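Long-range contacts in probable aminotransferase (Pseudomonas aeruginosa, PDB 5YKR), which belongs to the class-III aminotransferases, fold-type I enzymes that bind pyridoxal phosphate covalently, and is seen here as a dimer: residues Arg102-Gly107 / Asn332-Ala337; Ser169-Gln174 / Asn192-Ala197; Glu226-Asn231 / Thr380-Arg385. One frame throughout, in Å; residues are numbered along the deposited sequence.

Overall arrangement
Followed from the N terminus, the first of these segments lies at the end of helix 94-104 and in the turn after it, which interaction 1 later joins to the start of helix 333-346, closing a loop of 224 residues. Nested inside that loop is interaction 2, a local closure of 17 residues between two loops near strand 200-203, at the edge of the seven-stranded sheet. Interaction 3 begins after interaction 2 has closed and crosses interaction 1: it ties the loop that follows strand 220-225 to the small antiparallel sheet holding strands 378-382 and 385-389. Interactions 1 and 2 both touch the second subunit, their centres about 35 Å apart, and none of the three contacts touches another.

Interaction 1 of 3, residues Arg102-Gly107 / Asn332-Ala337; sequences RQARRG and NALQLA
With its CG anti to the backbone N (chi1 -171°) and its chain bent at chi2, Q103 curls its amide back over the end of helix 94-104 while CB and CG face helix 333-346. A similar first torsion in L334 (chi1 -166°) swings its CD1 branch to A104, 3.7 Å from A104 N. The Q103 side chain thus has two roles. In its aliphatic part, Q103 CB lies 3.7 Å from A337 CB, while CG rests on the backbone carbonyl of A333. Alanine suits 333 and 337, one turn apart, because a methyl lets the chains approach closely.

The amide end binds its own segment. Q103 NE2 donates to G107 O at 2.8 Å, nearly straight at 168°, with the acceptor close to the amide plane. Q103 OE1 accepts from R106 NE at 3.0 Å, the donor standing above the carbonyl plane and OE1 lying in the guanidinium plane. With both ends engaged, the amide is fixed in rotation across the A104-G107 type I turn, and it turns its NE2 end to A333 CB. G107 takes a positive phi at which a CB would jam against the preceding carbonyl O, and its own O meets A333 CB at 3.4 Å.

Across from this turn, N332 and Q335 form a capping box: Q335 N donates to N332 OD1 and N332 N to Q335 OE1. Beyond the pair, R105 makes a salt bridge to D98 of the second subunit, and N332 ND2 bonds to G291 O there. Chemically, the two segments meet without a direct hydrogen bond: methyl and methylene groups pack on each other, on carbonyl oxygens and on the buried Q103 amide, which R106 and G107 satisfy.

Interaction 2 of 3, residues Ser169-Gln174 / Asn192-Ala197; sequences SVDESQ and NGVRHA
The imidazole of H196 has E172 O of the 169-174 loop at an edge, near its plane, while V194 CG1 from its own segment covers one face, 3.8 Å above the ring centre. These are two irregular connections of the large domain of a fold-type I aminotransferase, one carrying the 3-10 turn 171-173 and the other leading into strand 200-203. A flat ring suits this place, since it gives the V194 methyl a face to pack on. H196 ND1 is buried here without a partner in the model. One water donates to Q174 O at 2.9 Å and makes a weak bond with H196 NE2.

D171 carries the direct polar link. Its CG lies beside the backbone N (chi1 -69°), which aims the carboxylate at N192, whose amide plane stands 80° from it. N192 ND2 donates at an angle of 152°; OD2 lies close to the amide plane, yet is itself met from above the carboxylate plane. The second subunit takes the other ends: R148 of that chain forms a salt bridge with D171 OD1, and R151 of the second subunit donates to N192 OD1. Each side chain thus spans both the loop pair and the dimer interface. Next to this bond, D171 CB packs on V194 CG2 at 4.1 Å, and the N192 ND2 to D171 OD2 bond measures 2.9 Å.

Interaction 3 of 3, residues Glu226-Asn231 / Thr380-Arg385; sequences EPFMTN and TRIGAR
A beta hairpin of the small antiparallel sheet, strands 378-382 and 385-389, meets the loop that leaves strand 220-225 of the large sheet. An extended first torsion (chi1 -174°) carries the F228 ring away from its own backbone N and out to the strand. Its ring lays one face against I382 CG2, a CH-pi contact, and points an edge at T380 CG2, 3.8 Å from F228 CZ. The other branch of I382 ends in CD1, 3.7 Å from T230 CG2. Branched residues suit the strand here, each offering a methyl to the loop.

E226 holds T230 at two points: its OE1 accepts from T230 N at 2.9 Å, and its OE2 takes T230 OG1 on the syn lone pair at 2.6 Å. A water bridges the segments, donating to T230 O at 2.7 Å and accepting from R385 NE at 2.8 Å. The guanidinium also bonds to S85 through NH1. G383 has the positive phi needed in the type II' turn I382-R385, whose ends are paired by backbone bonds. N231 OD1, next to T230, makes a weak hydrogen bond with O3 of LLP at position 286, so the contact borders the cofactor site of a PLP-dependent fold-type I enzyme.

Interaction 1 of 3, residues Arg102-Gly107 / Asn332-Ala337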
# COMPACT_ATOMS: atom_id res chain seq x y z
N ARG A 102 9.70 19.13 -6.36
CA ARG A 102 8.83 20.30 -6.60
C ARG A 102 7.46 20.10 -5.95
O ARG A 102 6.91 21.02 -5.27
CB ARG A 102 8.65 20.56 -8.09
CG ARG A 102 7.66 21.63 -8.49
CD ARG A 102 7.72 21.92 -9.98
NE ARG A 102 7.58 20.76 -10.81
CZ ARG A 102 8.54 20.20 -11.60
NH1 ARG A 102 9.84 20.61 -11.72
NH2 ARG A 102 8.16 19.17 -12.29
N GLN A 103 6.87 18.92 -6.15
CA GLN A 103 5.54 18.71 -5.61
C GLN A 103 5.57 18.60 -4.10
O GLN A 103 4.64 19.07 -3.43
CB GLN A 103 4.84 17.54 -6.26
CG GLN A 103 3.36 17.41 -5.90
CD GLN A 103 2.56 18.63 -6.34
OE1 GLN A 103 2.76 19.15 -7.43
NE2 GLN A 103 1.68 19.11 -5.49
N ALA A 104 6.56 17.99 -3.51
CA ALA A 104 6.62 17.88 -2.06
C ALA A 104 6.55 19.28 -1.42
O ALA A 104 5.91 19.51 -0.39
CB ALA A 104 7.87 17.13 -1.61
N ARG A 105 7.21 20.23 -2.07
CA ARG A 105 7.24 21.61 -1.59
C ARG A 105 5.97 22.40 -1.84
O ARG A 105 5.84 23.52 -1.34
CB ARG A 105 8.45 22.32 -2.20
CG ARG A 105 9.74 21.71 -1.64
CD ARG A 105 11.02 22.42 -2.04
NE ARG A 105 12.18 21.81 -1.35
CZ ARG A 105 13.21 21.21 -1.91
NH1 ARG A 105 13.28 21.06 -3.24
NH2 ARG A 105 14.17 20.73 -1.15
N ARG A 106 5.01 21.80 -2.53
CA ARG A 106 3.70 22.47 -2.73
C ARG A 106 2.50 21.61 -2.42
O ARG A 106 1.39 21.93 -2.79
CB ARG A 106 3.61 23.05 -4.11
CG ARG A 106 3.52 22.11 -5.24
CD ARG A 106 3.41 22.95 -6.56
NE ARG A 106 3.39 22.08 -7.76
CZ ARG A 106 3.69 22.45 -9.01
NH1 ARG A 106 4.13 23.67 -9.27
NH2 ARG A 106 3.63 21.59 -10.03
N GLY A 107 2.72 20.59 -1.60
CA GLY A 107 1.68 19.75 -1.07
C GLY A 107 1.71 18.36 -1.64
O GLY A 107 1.45 18.15 -2.84
N ASN A 332 -2.42 10.39 -4.52
CA ASN A 332 -2.04 11.68 -3.98
C ASN A 332 -1.22 12.55 -4.95
O ASN A 332 -0.72 12.08 -5.96
CB ASN A 332 -1.44 11.57 -2.58
CG ASN A 332 -0.04 11.13 -2.48
OD1 ASN A 332 0.75 11.13 -3.42
ND2 ASN A 332 0.30 10.76 -1.22
N ALA A 333 -1.09 13.82 -4.60
CA ALA A 333 -0.43 14.76 -5.49
C ALA A 333 1.01 14.36 -5.81
O ALA A 333 1.48 14.51 -6.94
CB ALA A 333 -0.47 16.15 -4.85
N LEU A 334 1.70 13.84 -4.80
CA LEU A 334 3.11 13.45 -5.01
C LEU A 334 3.22 12.28 -5.98
O LEU A 334 4.05 12.29 -6.90
CB LEU A 334 3.73 13.11 -3.65
CG LEU A 334 5.23 13.02 -3.64
CD1 LEU A 334 5.81 14.39 -3.90
CD2 LEU A 334 5.76 12.48 -2.36
N GLN A 335 2.36 11.26 -5.82
CA GLN A 335 2.34 10.15 -6.76
C GLN A 335 2.06 10.61 -8.18
O GLN A 335 2.73 10.20 -9.13
CB GLN A 335 1.24 9.14 -6.41
CG GLN A 335 1.48 8.29 -5.15
CD GLN A 335 0.25 7.37 -4.96
OE1 GLN A 335 -0.90 7.83 -5.10
NE2 GLN A 335 0.47 6.09 -4.73
N LEU A 336 1.06 11.49 -8.33
CA LEU A 336 0.67 11.92 -9.65
C LEU A 336 1.78 12.74 -10.35
O LEU A 336 1.99 12.63 -11.56
CB LEU A 336 -0.66 12.69 -9.61
CG LEU A 336 -1.92 11.83 -9.77
CD1 LEU A 336 -2.02 11.25 -11.18
CD2 LEU A 336 -2.04 10.70 -8.77
N ALA A 337 2.48 13.58 -9.58
CA ALA A 337 3.60 14.33 -10.14
C ALA A 337 4.70 13.38 -10.67
O ALA A 337 5.26 13.58 -11.75
CB ALA A 337 4.17 15.27 -9.12

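Interaction 2 of 3, residues Ser169-Gln174 / Asn192-Ala197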
# COMPACT_ATOMS: atom_id res chain seq x y z
N SER A 169 0.62 -9.52 -2.16
CA SER A 169 0.01 -10.10 -0.94
C SER A 169 -1.49 -10.15 -1.09
O SER A 169 -2.26 -9.60 -0.29
CB SER A 169 0.51 -9.38 0.31
OG SER A 169 0.27 -7.98 0.28
N VAL A 170 -1.90 -10.88 -2.13
CA VAL A 170 -3.32 -11.11 -2.49
C VAL A 170 -3.60 -12.52 -1.96
O VAL A 170 -3.16 -13.52 -2.55
CB VAL A 170 -3.56 -11.04 -4.01
CG1 VAL A 170 -5.00 -11.35 -4.34
CG2 VAL A 170 -3.15 -9.68 -4.57
N ASP A 171 -4.27 -12.63 -0.81
CA ASP A 171 -4.34 -13.94 -0.11
C ASP A 171 -4.99 -15.00 -0.96
O ASP A 171 -4.54 -16.15 -0.95
CB ASP A 171 -5.11 -13.77 1.19
CG ASP A 171 -4.38 -12.94 2.26
OD1 ASP A 171 -3.19 -12.60 2.14
OD2 ASP A 171 -5.02 -12.67 3.32
N GLU A 172 -6.01 -14.65 -1.75
CA GLU A 172 -6.71 -15.63 -2.60
C GLU A 172 -5.81 -16.27 -3.65
O GLU A 172 -6.13 -17.34 -4.16
CB GLU A 172 -7.90 -15.03 -3.37
CG GLU A 172 -8.91 -14.29 -2.60
CD GLU A 172 -8.61 -12.82 -2.69
OE1 GLU A 172 -7.55 -12.46 -2.12
OE2 GLU A 172 -9.39 -12.06 -3.32
N SER A 173 -4.69 -15.61 -3.98
CA SER A 173 -3.78 -16.16 -4.97
C SER A 173 -2.73 -17.10 -4.42
O SER A 173 -1.99 -17.71 -5.19
CB SER A 173 -3.01 -15.01 -5.70
OG SER A 173 -2.05 -14.37 -4.85
N GLN A 174 -2.65 -17.21 -3.09
CA GLN A 174 -1.54 -17.89 -2.40
C GLN A 174 -1.84 -19.40 -2.29
O GLN A 174 -1.97 -19.95 -1.20
CB GLN A 174 -1.27 -17.29 -1.04
CG GLN A 174 -1.04 -15.78 -1.02
CD GLN A 174 0.31 -15.31 -1.48
OE1 GLN A 174 1.10 -16.09 -2.06
NE2 GLN A 174 0.62 -14.02 -1.20
N ASN A 192 -4.19 -18.09 6.46
CA ASN A 192 -4.57 -16.80 7.02
C ASN A 192 -6.09 -16.69 7.23
O ASN A 192 -6.70 -15.64 7.01
CB ASN A 192 -4.04 -15.64 6.14
CG ASN A 192 -4.12 -14.31 6.85
OD1 ASN A 192 -3.98 -14.27 8.08
ND2 ASN A 192 -4.30 -13.23 6.10
N GLY A 193 -6.70 -17.79 7.69
CA GLY A 193 -8.14 -17.81 7.89
C GLY A 193 -8.99 -17.96 6.61
O GLY A 193 -10.23 -18.02 6.73
N VAL A 194 -8.36 -18.06 5.44
CA VAL A 194 -9.06 -18.21 4.14
C VAL A 194 -9.20 -19.73 3.92
O VAL A 194 -8.25 -20.47 4.16
CB VAL A 194 -8.21 -17.63 2.96
CG1 VAL A 194 -8.90 -17.85 1.61
CG2 VAL A 194 -7.85 -16.15 3.17
N ARG A 195 -10.39 -20.20 3.49
CA ARG A 195 -10.54 -21.52 2.91
C ARG A 195 -10.53 -21.31 1.39
O ARG A 195 -11.53 -20.88 0.81
CB ARG A 195 -11.85 -22.20 3.36
CG ARG A 195 -11.66 -23.21 4.50
CD ARG A 195 -12.83 -24.22 4.62
NE ARG A 195 -13.25 -24.89 3.35
CZ ARG A 195 -14.45 -24.80 2.76
NH1 ARG A 195 -15.44 -24.08 3.30
NH2 ARG A 195 -14.66 -25.45 1.62
N HIS A 196 -9.41 -21.63 0.74
CA HIS A 196 -9.25 -21.22 -0.65
C HIS A 196 -10.22 -21.93 -1.61
O HIS A 196 -10.52 -21.41 -2.68
CB HIS A 196 -7.84 -21.43 -1.16
CG HIS A 196 -6.84 -20.52 -0.55
ND1 HIS A 196 -6.49 -19.27 -1.07
CD2 HIS A 196 -6.05 -20.70 0.54
CE1 HIS A 196 -5.57 -18.74 -0.28
NE2 HIS A 196 -5.29 -19.58 0.69
N ALA A 197 -10.75 -23.09 -1.23
CA ALA A 197 -11.78 -23.69 -2.07
C ALA A 197 -13.00 -22.78 -2.28
O ALA A 197 -13.73 -22.93 -3.27
CB ALA A 197 -12.22 -25.02 -1.48
O HOH W 1 -2.10 -19.39 1.66

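Interaction 3 of 3, residues Glu226-Asn231 / Thr380-Arg385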
# COMPACT_ATOMS: atom_id res chain seq x y z
N GLU A 226 -0.44 -12.59 -15.09
CA GLU A 226 0.55 -11.93 -15.95
C GLU A 226 0.32 -12.43 -17.37
O GLU A 226 -0.10 -13.58 -17.58
CB GLU A 226 1.96 -12.24 -15.52
CG GLU A 226 2.36 -11.71 -14.15
CD GLU A 226 3.84 -11.96 -13.94
OE1 GLU A 226 4.20 -13.11 -13.50
OE2 GLU A 226 4.66 -11.07 -14.26
N PRO A 227 0.65 -11.62 -18.38
CA PRO A 227 0.56 -12.13 -19.76
C PRO A 227 1.69 -13.07 -20.17
O PRO A 227 1.61 -13.75 -21.19
CB PRO A 227 0.55 -10.84 -20.58
CG PRO A 227 1.37 -9.87 -19.78
CD PRO A 227 1.12 -10.21 -18.34
N PHE A 228 2.73 -13.07 -19.34
CA PHE A 228 3.95 -13.87 -19.54
C PHE A 228 4.44 -14.02 -18.11
O PHE A 228 4.62 -13.00 -17.43
CB PHE A 228 4.86 -13.04 -20.46
CG PHE A 228 6.11 -13.71 -20.93
CD1 PHE A 228 7.13 -14.06 -20.07
CD2 PHE A 228 6.32 -13.85 -22.30
CE1 PHE A 228 8.29 -14.65 -20.56
CE2 PHE A 228 7.45 -14.44 -22.80
CZ PHE A 228 8.44 -14.82 -21.92
N MET A 229 4.51 -15.26 -17.58
CA MET A 229 4.79 -15.38 -16.15
C MET A 229 6.25 -15.01 -15.88
O MET A 229 7.14 -15.40 -16.66
CB MET A 229 4.47 -16.77 -15.61
CG MET A 229 3.07 -17.21 -15.93
SD MET A 229 2.62 -18.85 -15.24
CE MET A 229 2.59 -18.51 -13.48
N THR A 230 6.51 -14.31 -14.80
CA THR A 230 7.85 -13.84 -14.46
C THR A 230 8.29 -14.13 -13.06
O THR A 230 9.40 -13.78 -12.68
CB THR A 230 7.99 -12.32 -14.68
OG1 THR A 230 7.17 -11.63 -13.73
CG2 THR A 230 7.62 -11.93 -16.12
N ASN A 231 7.45 -14.82 -12.29
CA ASN A 231 7.72 -15.01 -10.87
C ASN A 231 7.95 -16.47 -10.48
O ASN A 231 7.78 -16.84 -9.31
CB ASN A 231 6.63 -14.32 -10.06
CG ASN A 231 6.69 -12.80 -10.16
OD1 ASN A 231 5.69 -12.09 -10.58
ND2 ASN A 231 7.78 -12.28 -9.71
N THR A 380 15.74 -16.78 -21.22
CA THR A 380 14.61 -16.12 -21.88
C THR A 380 14.67 -14.61 -21.68
O THR A 380 15.13 -14.15 -20.66
CB THR A 380 13.29 -16.67 -21.30
OG1 THR A 380 13.25 -18.09 -21.53
CG2 THR A 380 12.07 -16.05 -21.95
N ARG A 381 14.20 -13.84 -22.67
CA ARG A 381 14.14 -12.37 -22.57
C ARG A 381 12.74 -11.89 -22.95
O ARG A 381 12.11 -12.38 -23.91
CB ARG A 381 15.19 -11.73 -23.48
CG ARG A 381 15.13 -10.19 -23.47
CD ARG A 381 16.28 -9.56 -24.19
NE ARG A 381 16.17 -9.74 -25.64
CZ ARG A 381 15.52 -8.92 -26.45
NH1 ARG A 381 14.88 -7.83 -25.98
NH2 ARG A 381 15.53 -9.18 -27.76
N ILE A 382 12.23 -10.95 -22.16
CA ILE A 382 11.04 -10.18 -22.51
C ILE A 382 11.43 -8.71 -22.44
O ILE A 382 11.52 -8.11 -21.36
CB ILE A 382 9.80 -10.49 -21.64
CG1 ILE A 382 10.10 -10.63 -20.18
CG2 ILE A 382 9.15 -11.71 -22.18
CD1 ILE A 382 8.83 -10.50 -19.36
N GLY A 383 11.76 -8.16 -23.61
CA GLY A 383 12.17 -6.77 -23.67
C GLY A 383 13.44 -6.50 -22.88
O GLY A 383 14.50 -7.03 -23.22
N ALA A 384 13.33 -5.69 -21.84
CA ALA A 384 14.44 -5.29 -20.99
C ALA A 384 14.82 -6.29 -19.91
O ALA A 384 15.80 -6.06 -19.18
CB ALA A 384 14.12 -3.96 -20.34
N ARG A 385 14.05 -7.39 -19.77
CA ARG A 385 14.19 -8.28 -18.63
C ARG A 385 14.64 -9.67 -19.12
O ARG A 385 14.03 -10.21 -20.03
CB ARG A 385 12.82 -8.37 -17.91
CG ARG A 385 12.79 -9.09 -16.59
CD ARG A 385 11.36 -9.19 -16.08
NE ARG A 385 11.40 -9.72 -14.72
CZ ARG A 385 11.52 -8.97 -13.60
NH1 ARG A 385 11.56 -7.64 -13.66
NH2 ARG A 385 11.69 -9.56 -12.44
O HOH W 2 11.45 -12.28 -13.51